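Local coordinates for KaiC domain-containing protein (Pyrococcus horikoshii, PDB 2ZTS) that probably binds ATP as a KaiC-like P-loop protein, holding ADP and a magnesium ion at the junctions between subunits of a six-chain assembly, at residues S14-F19 / T44-Q49; V33-G38 / I203-Q208; R216-R221 / Y233-G238. One frame throughout, in Å; residues are numbered along the deposited sequence.

Interaction 1 of 3, residues S14-F19 / T44-Q49. With MG (magnesium ion), chain I; ADP (adenosine-5'-diphosphate), chain H.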
loop_
_atom_site.group_PDB
_atom_site.type_symbol
_atom_site.label_atom_id
_atom_site.label_comp_id
_atom_site.label_asym_id
_atom_site.label_seq_id
_atom_site.Cartn_x
_atom_site.Cartn_y
_atom_site.Cartn_z
ATOM N N SER C 14 27.491 -21.570 17.968
ATOM C CA SER C 14 27.007 -20.220 17.711
ATOM C C SER C 14 27.617 -19.298 18.720
ATOM O O SER C 14 27.871 -18.171 18.445
ATOM C CB SER C 14 25.483 -20.133 17.834
ATOM O OG SER C 14 25.084 -20.372 19.156
ATOM N N GLY C 15 27.847 -19.806 19.901
ATOM C CA GLY C 15 28.240 -18.961 21.003
ATOM C C GLY C 15 27.100 -18.518 21.889
ATOM O O GLY C 15 27.338 -17.805 22.860
ATOM N N ILE C 16 25.878 -18.968 21.612
ATOM C CA ILE C 16 24.688 -18.441 22.308
ATOM C C ILE C 16 24.035 -19.601 23.071
ATOM O O ILE C 16 23.494 -20.527 22.449
ATOM C CB ILE C 16 23.703 -17.796 21.288
ATOM C CG1 ILE C 16 24.334 -16.491 20.730
ATOM C CG2 ILE C 16 22.317 -17.509 21.980
ATOM C CD1 ILE C 16 23.963 -16.210 19.394
ATOM N N PRO C 17 24.143 -19.587 24.405
ATOM C CA PRO C 17 23.631 -20.707 25.201
ATOM C C PRO C 17 22.197 -20.919 24.863
ATOM O O PRO C 17 21.452 -19.947 24.686
ATOM C CB PRO C 17 23.833 -20.251 26.643
ATOM C CG PRO C 17 24.966 -19.221 26.562
ATOM C CD PRO C 17 24.800 -18.557 25.249
ATOM N N GLY C 18 21.828 -22.183 24.701
ATOM C CA GLY C 18 20.466 -22.534 24.376
ATOM C C GLY C 18 20.143 -22.626 22.900
ATOM O O GLY C 18 19.106 -23.191 22.542
ATOM N N PHE C 19 21.037 -22.144 22.042
ATOM C CA PHE C 19 20.764 -22.012 20.622
ATOM C C PHE C 19 21.202 -23.171 19.755
ATOM O O PHE C 19 20.503 -23.532 18.811
ATOM C CB PHE C 19 21.428 -20.729 20.084
ATOM C CG PHE C 19 20.957 -20.352 18.743
ATOM C CD1 PHE C 19 19.646 -19.888 18.570
ATOM C CD2 PHE C 19 21.788 -20.452 17.642
ATOM C CE1 PHE C 19 19.177 -19.576 17.341
ATOM C CE2 PHE C 19 21.336 -20.095 16.403
ATOM C CZ PHE C 19 20.022 -19.649 16.242
ATOM N N THR C 44 22.644 -6.861 16.553
ATOM C CA THR C 44 24.027 -6.527 16.822
ATOM C C THR C 44 24.685 -7.371 17.918
ATOM O O THR C 44 25.792 -7.866 17.743
ATOM C CB THR C 44 24.106 -5.043 17.096
ATOM O OG1 THR C 44 23.935 -4.377 15.864
ATOM C CG2 THR C 44 25.512 -4.574 17.541
ATOM N N THR C 45 23.974 -7.546 19.006
ATOM C CA THR C 45 24.363 -8.313 20.156
ATOM C C THR C 45 24.640 -9.780 19.843
ATOM O O THR C 45 25.689 -10.316 20.176
ATOM C CB THR C 45 23.258 -8.162 21.225
ATOM O OG1 THR C 45 23.273 -6.791 21.644
ATOM C CG2 THR C 45 23.585 -8.913 22.496
ATOM N N PHE C 46 23.677 -10.406 19.201
ATOM C CA PHE C 46 23.735 -11.785 18.731
ATOM C C PHE C 46 24.938 -11.973 17.756
ATOM O O PHE C 46 25.737 -12.881 17.931
ATOM C CB PHE C 46 22.424 -12.040 18.039
ATOM C CG PHE C 46 22.201 -13.430 17.637
ATOM C CD1 PHE C 46 21.266 -14.189 18.279
ATOM C CD2 PHE C 46 22.942 -13.988 16.597
ATOM C CE1 PHE C 46 21.059 -15.490 17.895
ATOM C CE2 PHE C 46 22.739 -15.311 16.200
ATOM C CZ PHE C 46 21.804 -16.057 16.827
ATOM N N ALA C 47 25.111 -11.068 16.791
ATOM C CA ALA C 47 26.277 -11.084 15.874
ATOM C C ALA C 47 27.634 -10.887 16.570
ATOM O O ALA C 47 28.634 -11.557 16.208
ATOM C CB ALA C 47 26.129 -10.072 14.814
ATOM N N ALA C 48 27.657 -10.055 17.606
ATOM C CA ALA C 48 28.872 -9.790 18.332
ATOM C C ALA C 48 29.230 -11.003 19.181
ATOM O O ALA C 48 30.407 -11.359 19.275
ATOM C CB ALA C 48 28.746 -8.586 19.158
ATOM N N GLN C 49 28.217 -11.612 19.790
ATOM C CA GLN C 49 28.402 -12.776 20.615
ATOM C C GLN C 49 29.010 -13.921 19.803
ATOM O O GLN C 49 29.930 -14.626 20.267
ATOM C CB GLN C 49 27.061 -13.198 21.236
ATOM C CG GLN C 49 27.169 -13.995 22.529
ATOM C CD GLN C 49 25.855 -14.003 23.305
ATOM O OE1 GLN C 49 25.131 -13.016 23.270
ATOM N NE2 GLN C 49 25.523 -15.126 23.959
HETATM MG MG MG I . 22.194 -3.025 15.550
HETATM P PB ADP H . 19.487 -4.224 17.149
HETATM O O1B ADP H . 18.575 -5.300 16.741
HETATM O O2B ADP H . 18.891 -2.829 16.928
HETATM O O3B ADP H . 20.900 -4.324 16.471
HETATM P PA ADP H . 20.862 -4.512 19.718
HETATM O O1A ADP H . 21.701 -5.803 19.592
HETATM O O2A ADP H . 21.677 -3.251 19.550
HETATM O O3A ADP H . 19.557 -4.514 18.749
HETATM O "O5'" ADP H . 20.143 -4.639 21.129
HETATM C "C5'" ADP H . 20.331 -3.718 22.154
HETATM C "C4'" ADP H . 19.463 -4.048 23.345
HETATM O "O4'" ADP H . 20.010 -4.977 24.253
HETATM C "C3'" ADP H . 19.159 -2.782 24.121
HETATM O "O3'" ADP H . 18.142 -2.078 23.406
HETATM C "C2'" ADP H . 18.822 -3.332 25.493
HETATM O "O2'" ADP H . 17.496 -3.716 25.590
HETATM C "C1'" ADP H . 19.671 -4.604 25.593
HETATM N N9 ADP H . 20.952 -4.396 26.287
HETATM C C8 ADP H . 22.032 -3.644 25.836
HETATM N N7 ADP H . 23.033 -3.733 26.737
HETATM C C5 ADP H . 22.585 -4.488 27.779
HETATM C C6 ADP H . 23.175 -4.905 28.969
HETATM N N6 ADP H . 24.498 -4.792 29.157
HETATM N N1 ADP H . 22.445 -5.729 29.828
HETATM C C2 ADP H . 21.156 -6.126 29.507
HETATM N N3 ADP H . 20.569 -5.715 28.305
HETATM C C4 ADP H . 21.279 -4.918 27.483
HETATM O O HOH W 1 22.619 -2.219 17.439
HETATM O O HOH W 2 20.501 -1.995 14.897
HETATM O O HOH W 3 23.435 -1.601 14.809
HETATM O O HOH W 4 22.060 -3.971 13.696
#
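The loop G15-F19 passes beside the helical residues F46 and Q49, three positions and so about one turn apart, with the backbones nearest at G15 and Q49, whose CA atoms are 6.2 Å apart. F46 carries most of the apolar contact. CD1 of I16 sits squarely over the middle of its ring, 3.3 Å from the centroid and 10° off the normal, which is a tight CH-pi contact. With CG anti to the backbone N (chi1 -172°), the F46 ring is brought to the loop, where it also meets F19: its CZ points at the F19 face, off centre toward the rim, and the planes stand at 89°. This T-shaped pair has centroids 5.5 Å apart, so F46 offers a face to I16 and an edge to F19. The amide of Q49 crosses the aliphatic arm of I16, NE2 lying 3.7 Å from I16 CG1, and NE2 gives a weak, long bond of 3.4 Å to G15 O. Its OE1 is taken by the backbone N of I242, so both ends of the amide are engaged. S14 OG accepts from I16 N in an ST turn that shapes the loop. At the helix start, T44 OG1 binds magnesium at 2.2 Å; ADP O3B and four waters complete a six-atom shell, and D142 OD1 is hydrogen-bonded to the same hydroxyl. T45 grips ADP O1A twice, through N and, at 2.8 Å, through OG1. Backbone amides and one threonine hydroxyl on the phosphates, with the preceding threonine hydroxyl on magnesium, at a helix N-terminus are the hallmark of the P-loop (Walker A) site.

Interaction 2 of 3, residues V33-G38 / I203-Q208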
loop_
_atom_site.group_PDB
_atom_site.type_symbol
_atom_site.label_atom_id
_atom_site.label_comp_id
_atom_site.label_asym_id
_atom_site.label_seq_id
_atom_site.Cartn_x
_atom_site.Cartn_y
_atom_site.Cartn_z
ATOM N N VAL C 33 24.175 -16.747 6.901
ATOM C CA VAL C 33 22.937 -16.666 7.693
ATOM C C VAL C 33 22.487 -15.222 7.752
ATOM O O VAL C 33 23.280 -14.356 8.115
ATOM C CB VAL C 33 23.171 -17.131 9.099
ATOM C CG1 VAL C 33 21.888 -17.124 9.939
ATOM C CG2 VAL C 33 23.770 -18.585 9.079
ATOM N N LEU C 34 21.232 -14.989 7.377
ATOM C CA LEU C 34 20.566 -13.717 7.468
ATOM C C LEU C 34 19.907 -13.684 8.815
ATOM O O LEU C 34 19.042 -14.502 9.142
ATOM C CB LEU C 34 19.516 -13.553 6.364
ATOM C CG LEU C 34 18.925 -12.136 6.313
ATOM C CD1 LEU C 34 19.942 -11.078 5.852
ATOM C CD2 LEU C 34 17.691 -12.074 5.463
ATOM N N LEU C 35 20.381 -12.754 9.635
ATOM C CA LEU C 35 19.808 -12.447 10.917
ATOM C C LEU C 35 18.937 -11.150 10.735
ATOM O O LEU C 35 19.467 -10.047 10.419
ATOM C CB LEU C 35 20.932 -12.266 11.911
ATOM C CG LEU C 35 20.437 -11.853 13.285
ATOM C CD1 LEU C 35 19.591 -12.969 13.936
ATOM C CD2 LEU C 35 21.565 -11.476 14.165
ATOM N N THR C 36 17.620 -11.296 10.913
ATOM C CA THR C 36 16.650 -10.221 10.634
ATOM C C THR C 36 15.726 -9.980 11.825
ATOM O O THR C 36 15.526 -10.848 12.644
ATOM C CB THR C 36 15.882 -10.525 9.320
ATOM O OG1 THR C 36 14.992 -9.440 8.983
ATOM C CG2 THR C 36 14.996 -11.787 9.398
ATOM N N GLY C 37 15.246 -8.759 11.937
ATOM C CA GLY C 37 14.415 -8.289 12.998
ATOM C C GLY C 37 14.423 -6.768 13.058
ATOM O O GLY C 37 15.328 -6.084 12.517
ATOM N N GLY C 38 13.407 -6.245 13.734
ATOM C CA GLY C 38 13.206 -4.803 13.898
ATOM C C GLY C 38 14.268 -4.178 14.769
ATOM O O GLY C 38 15.124 -4.845 15.389
ATOM N N ILE C 203 17.353 -16.392 10.435
ATOM C CA ILE C 203 16.983 -16.321 11.828
ATOM C C ILE C 203 16.235 -14.996 12.034
ATOM O O ILE C 203 16.762 -13.931 11.679
ATOM C CB ILE C 203 18.259 -16.350 12.747
ATOM C CG1 ILE C 203 19.039 -17.644 12.496
ATOM C CG2 ILE C 203 17.814 -16.316 14.188
ATOM C CD1 ILE C 203 20.432 -17.627 13.038
ATOM N N VAL C 204 15.052 -15.088 12.646
ATOM C CA VAL C 204 14.247 -13.923 13.027
ATOM C C VAL C 204 14.277 -13.684 14.520
ATOM O O VAL C 204 14.034 -14.574 15.295
ATOM C CB VAL C 204 12.769 -14.097 12.587
ATOM C CG1 VAL C 204 11.930 -12.831 12.861
ATOM C CG2 VAL C 204 12.710 -14.518 11.150
ATOM N N LEU C 205 14.586 -12.467 14.902
ATOM C CA LEU C 205 14.492 -11.957 16.238
ATOM C C LEU C 205 13.311 -11.034 16.264
ATOM O O LEU C 205 13.173 -10.195 15.397
ATOM C CB LEU C 205 15.732 -11.149 16.572
ATOM C CG LEU C 205 17.096 -11.831 16.535
ATOM C CD1 LEU C 205 18.148 -11.034 17.263
ATOM C CD2 LEU C 205 17.053 -13.225 17.095
ATOM N N ASP C 206 12.481 -11.161 17.275
ATOM C CA ASP C 206 11.229 -10.414 17.355
ATOM C C ASP C 206 10.949 -10.013 18.811
ATOM O O ASP C 206 11.580 -10.534 19.752
ATOM C CB ASP C 206 10.063 -11.283 16.873
ATOM C CG ASP C 206 8.949 -10.465 16.224
ATOM O OD1 ASP C 206 9.048 -9.199 16.201
ATOM O OD2 ASP C 206 7.937 -11.026 15.713
ATOM N N LEU C 207 10.037 -9.045 18.946
ATOM C CA LEU C 207 9.439 -8.630 20.209
ATOM C C LEU C 207 7.961 -8.772 20.032
ATOM O O LEU C 207 7.386 -8.060 19.191
ATOM C CB LEU C 207 9.724 -7.166 20.452
ATOM C CG LEU C 207 11.142 -6.770 20.728
ATOM C CD1 LEU C 207 11.292 -5.259 20.699
ATOM C CD2 LEU C 207 11.557 -7.315 22.054
ATOM N N GLN C 208 7.349 -9.684 20.789
ATOM C CA GLN C 208 5.905 -9.878 20.738
ATOM C C GLN C 208 5.190 -9.060 21.812
ATOM O O GLN C 208 5.740 -8.800 22.865
ATOM C CB GLN C 208 5.531 -11.355 20.908
ATOM C CG GLN C 208 5.230 -12.072 19.578
ATOM C CD GLN C 208 4.503 -13.396 19.778
ATOM O OE1 GLN C 208 3.418 -13.426 20.411
ATOM N NE2 GLN C 208 5.079 -14.492 19.245
HETATM O O HOH W 5 11.252 -8.133 14.598
#
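L35 pairs with I203 and T36 with V204 in parallel strands, their axes 4.9 Å apart and only 12° from aligned; the strand leading into the P-loop is here one of the central strands of the RecA-like sheet of KaiC-type P-loop proteins. Backbone hydrogen bonds come first. I203 N donates to L34 O, T36 N to I203 O and L205 N to T36 O, each at 2.8 to 2.9 Å and nearly straight, so that T36 straddles V204 with its N and O both used. CA-H...O contacts fill in between, among them V204 CA to T36 O at 3.4 Å.

Apolar packing follows the two faces. On the face of L35 and I203, L35 CD1 drops between its neighbours, 3.8 Å from both I203 CG2 and L205 CG; leucine CG anti to the backbone N (chi1 177°), with chi2 near 65°, brings that methyl toward both. V33 CG1 presses on I203 CD1 at 3.5 Å, closer than usual for two methyls. On the other face T36 and V204 run alongside each other in the same direction, with their CG2 methyls 4.0 Å apart, while T36 OG1 is hydrogen-bonded to L189 O.

Steric evidence singles out G37, of the P-loop motif: a CB there would lie 2.4 Å from L205 O, a clash, which leaves a residue without a side chain as the fit here. Beyond it one water bridges the two segments, accepting from G38 N and donating to L205 O and, at 2.9 Å, to D206 OD1.

Interaction 3 of 3, residues R216-R221 / Y233-G238. With ADP (adenosine-5'-diphosphate), chain H.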
loop_
_atom_site.group_PDB
_atom_site.type_symbol
_atom_site.label_atom_id
_atom_site.label_comp_id
_atom_site.label_asym_id
_atom_site.label_seq_id
_atom_site.Cartn_x
_atom_site.Cartn_y
_atom_site.Cartn_z
ATOM N N ARG C 216 11.108 -11.118 24.171
ATOM C CA ARG C 216 11.931 -11.433 23.006
ATOM C C ARG C 216 11.792 -12.882 22.579
ATOM O O ARG C 216 11.781 -13.796 23.409
ATOM C CB ARG C 216 13.377 -11.136 23.300
ATOM C CG ARG C 216 13.622 -9.765 23.850
ATOM C CD ARG C 216 15.103 -9.556 23.929
ATOM N NE ARG C 216 15.491 -8.290 24.472
ATOM C CZ ARG C 216 15.481 -7.148 23.787
ATOM N NH1 ARG C 216 15.109 -7.125 22.507
ATOM N NH2 ARG C 216 15.879 -6.041 24.386
ATOM N N TYR C 217 11.668 -13.069 21.280
ATOM C CA TYR C 217 11.563 -14.388 20.689
ATOM C C TYR C 217 12.591 -14.539 19.556
ATOM O O TYR C 217 12.887 -13.608 18.871
ATOM C CB TYR C 217 10.124 -14.634 20.197
ATOM C CG TYR C 217 9.100 -14.729 21.315
ATOM C CD1 TYR C 217 8.972 -15.887 22.111
ATOM C CD2 TYR C 217 8.228 -13.655 21.580
ATOM C CE1 TYR C 217 7.985 -15.961 23.162
ATOM C CE2 TYR C 217 7.246 -13.721 22.629
ATOM C CZ TYR C 217 7.140 -14.859 23.413
ATOM O OH TYR C 217 6.178 -14.855 24.422
ATOM N N VAL C 218 13.155 -15.730 19.419
ATOM C CA VAL C 218 13.914 -16.150 18.223
ATOM C C VAL C 218 13.215 -17.300 17.518
ATOM O O VAL C 218 12.622 -18.182 18.149
ATOM C CB VAL C 218 15.373 -16.513 18.573
ATOM C CG1 VAL C 218 15.431 -17.636 19.626
ATOM C CG2 VAL C 218 16.131 -16.939 17.374
ATOM N N LEU C 219 13.282 -17.289 16.195
ATOM C CA LEU C 219 12.750 -18.367 15.387
ATOM C C LEU C 219 13.755 -18.662 14.261
ATOM O O LEU C 219 14.312 -17.739 13.627
ATOM C CB LEU C 219 11.445 -17.906 14.843
ATOM C CG LEU C 219 10.644 -18.659 13.815
ATOM C CD1 LEU C 219 10.115 -19.908 14.392
ATOM C CD2 LEU C 219 9.495 -17.734 13.425
ATOM N N ILE C 220 14.050 -19.922 14.061
ATOM C CA ILE C 220 14.815 -20.345 12.892
ATOM C C ILE C 220 13.861 -20.695 11.801
ATOM O O ILE C 220 13.168 -21.713 11.871
ATOM C CB ILE C 220 15.657 -21.552 13.204
ATOM C CG1 ILE C 220 16.597 -21.238 14.348
ATOM C CG2 ILE C 220 16.464 -21.981 11.955
ATOM C CD1 ILE C 220 16.538 -22.254 15.378
ATOM N N ARG C 221 13.857 -19.849 10.771
ATOM C CA ARG C 221 12.921 -19.880 9.655
ATOM C C ARG C 221 13.450 -20.818 8.578
ATOM O O ARG C 221 12.696 -21.554 7.975
ATOM C CB ARG C 221 12.746 -18.430 9.170
ATOM C CG ARG C 221 12.015 -18.149 7.911
ATOM C CD ARG C 221 10.506 -18.550 7.888
ATOM N NE ARG C 221 9.675 -17.379 7.680
ATOM C CZ ARG C 221 9.042 -17.056 6.552
ATOM N NH1 ARG C 221 9.090 -17.815 5.440
ATOM N NH2 ARG C 221 8.340 -15.923 6.542
ATOM N N TYR C 233 11.097 -19.410 20.287
ATOM C CA TYR C 233 11.764 -19.659 21.572
ATOM C C TYR C 233 11.934 -18.344 22.305
ATOM O O TYR C 233 12.486 -17.443 21.720
ATOM C CB TYR C 233 13.150 -20.337 21.380
ATOM C CG TYR C 233 13.062 -21.778 20.941
ATOM C CD1 TYR C 233 13.140 -22.847 21.870
ATOM C CD2 TYR C 233 12.836 -22.090 19.618
ATOM C CE1 TYR C 233 13.011 -24.182 21.446
ATOM C CE2 TYR C 233 12.713 -23.380 19.198
ATOM C CZ TYR C 233 12.796 -24.432 20.123
ATOM O OH TYR C 233 12.657 -25.715 19.676
ATOM N N PRO C 234 11.544 -18.215 23.577
ATOM C CA PRO C 234 11.852 -16.989 24.342
ATOM C C PRO C 234 13.334 -16.733 24.521
ATOM O O PRO C 234 14.130 -17.696 24.658
ATOM C CB PRO C 234 11.247 -17.268 25.739
ATOM C CG PRO C 234 11.103 -18.731 25.821
ATOM C CD PRO C 234 10.815 -19.203 24.405
ATOM N N PHE C 235 13.743 -15.462 24.551
ATOM C CA PHE C 235 15.112 -15.188 24.976
ATOM C C PHE C 235 15.302 -13.920 25.731
ATOM O O PHE C 235 14.468 -13.026 25.734
ATOM C CB PHE C 235 16.136 -15.318 23.811
ATOM C CG PHE C 235 16.212 -14.114 22.845
ATOM C CD1 PHE C 235 17.108 -13.080 23.059
ATOM C CD2 PHE C 235 15.500 -14.113 21.666
ATOM C CE1 PHE C 235 17.253 -12.024 22.146
ATOM C CE2 PHE C 235 15.612 -13.072 20.722
ATOM C CZ PHE C 235 16.480 -12.014 20.959
ATOM N N GLU C 236 16.450 -13.853 26.376
ATOM C CA GLU C 236 16.808 -12.671 27.100
ATOM C C GLU C 236 18.172 -12.206 26.692
ATOM O O GLU C 236 19.047 -13.011 26.400
ATOM C CB GLU C 236 16.835 -12.952 28.601
ATOM C CG GLU C 236 15.510 -12.688 29.296
ATOM C CD GLU C 236 15.672 -12.799 30.811
ATOM O OE1 GLU C 236 14.991 -12.017 31.570
ATOM O OE2 GLU C 236 16.527 -13.667 31.209
ATOM N N ILE C 237 18.322 -10.887 26.746
ATOM C CA ILE C 237 19.609 -10.216 26.725
ATOM C C ILE C 237 19.995 -9.897 28.151
ATOM O O ILE C 237 19.487 -8.955 28.755
ATOM C CB ILE C 237 19.510 -8.904 25.900
ATOM C CG1 ILE C 237 18.942 -9.226 24.524
ATOM C CG2 ILE C 237 20.898 -8.222 25.812
ATOM C CD1 ILE C 237 19.011 -8.024 23.496
ATOM N N GLY C 238 20.927 -10.678 28.667
ATOM C CA GLY C 238 21.322 -10.616 30.071
ATOM C C GLY C 238 22.667 -9.935 30.258
ATOM O O GLY C 238 23.284 -9.504 29.266
HETATM P PB ADP H . 19.487 -4.224 17.149
HETATM O O1B ADP H . 18.575 -5.300 16.741
HETATM O O2B ADP H . 18.891 -2.829 16.928
HETATM O O3B ADP H . 20.900 -4.324 16.471
HETATM P PA ADP H . 20.862 -4.512 19.718
HETATM O O1A ADP H . 21.701 -5.803 19.592
HETATM O O2A ADP H . 21.677 -3.251 19.550
HETATM O O3A ADP H . 19.557 -4.514 18.749
HETATM O "O5'" ADP H . 20.143 -4.639 21.129
HETATM C "C5'" ADP H . 20.331 -3.718 22.154
HETATM C "C4'" ADP H . 19.463 -4.048 23.345
HETATM O "O4'" ADP H . 20.010 -4.977 24.253
HETATM C "C3'" ADP H . 19.159 -2.782 24.121
HETATM O "O3'" ADP H . 18.142 -2.078 23.406
HETATM C "C2'" ADP H . 18.822 -3.332 25.493
HETATM O "O2'" ADP H . 17.496 -3.716 25.590
HETATM C "C1'" ADP H . 19.671 -4.604 25.593
HETATM N N9 ADP H . 20.952 -4.396 26.287
HETATM C C8 ADP H . 22.032 -3.644 25.836
HETATM N N7 ADP H . 23.033 -3.733 26.737
HETATM C C5 ADP H . 22.585 -4.488 27.779
HETATM C C6 ADP H . 23.175 -4.905 28.969
HETATM N N6 ADP H . 24.498 -4.792 29.157
HETATM N N1 ADP H . 22.445 -5.729 29.828
HETATM C C2 ADP H . 21.156 -6.126 29.507
HETATM N N3 ADP H . 20.569 -5.715 28.305
HETATM C C4 ADP H . 21.279 -4.918 27.483
HETATM O O HOH W 6 15.804 -9.358 27.423
#
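R216 lies across F235 and I237 and brings its guanidinium to the ribose of ADP. Its CB stands over the centre of the F235 ring, 3.8 Å from the centroid and 6° off the normal, a CH-pi contact, and CD continues past the ring's CE1. The chain runs extended from CG to NE, which carries the guanidinium beyond F235 to I237, whose CD1 lies over one face, 3.6 Å above the plane and at its centre. At the edge, NH2 approaches ADP O2' at 3.1 Å. In the guanidinium plane a water accepts from NE and also from I237 N at 3.0 Å, tying the arginine to the opposite backbone, while NH1 is hydrogen-bonded to G40 O of the P-loop. A leucine here would probably leave G40 O without the arginine N-H, break the water's link to this strand while its bond from I237 N remained, and strip the ribose O2' of its guanidinium neighbour. I237 makes its own contact with the sugar, CD1 to ADP O4' at 3.3 Å.

These groups ride on a beta hairpin of strands 214-223 and 233-238, strongly twisted here, the segment directions lying 126° apart. V218 and Y233 form a hydrogen-bonded antiparallel pair, exchanging N-H...O bonds of 2.9 Å in both directions, each in the carbonyl plane. Y217 and P234 are a non-hydrogen-bonded pair, so the proline's missing N-H costs no bond across the hairpin. F235 N donates to R216 O at 2.8 Å, from 45° out of the carbonyl plane.

The F235 ring is placed by CG lying between the backbone N and carbonyl carbon; its edge meets Y217 O and V218 N, and CD2 rests 3.9 Å from V218 CB. Farther out, I242 and V244 pack on F235, and M230 of the second subunit packs against R216.

Along the chain the segments of interactions 1 and 2 alternate, strand 32-36 leading through the P-loop into helix 43-58, whereas interaction 3 opens after both have closed. The centres of interactions 2 and 3 lie about 9 Å apart. Those of interactions 1 and 3 are about 11 Å apart, and those of interactions 1 and 2 about 13 Å. Interactions 2 and 3 share one sheet, where strand 201-209 neighbours 214-223, probably bonded through V204 N to L219 O at 2.9 Å. F19 joins all three, packing on I203 and on V218 and I220. Interactions 1 and 3 both touch ADP, at its phosphates, and at its ribose and adenine, respectively, so the helix start and the hairpin, far along the sequence, close on one nucleotide.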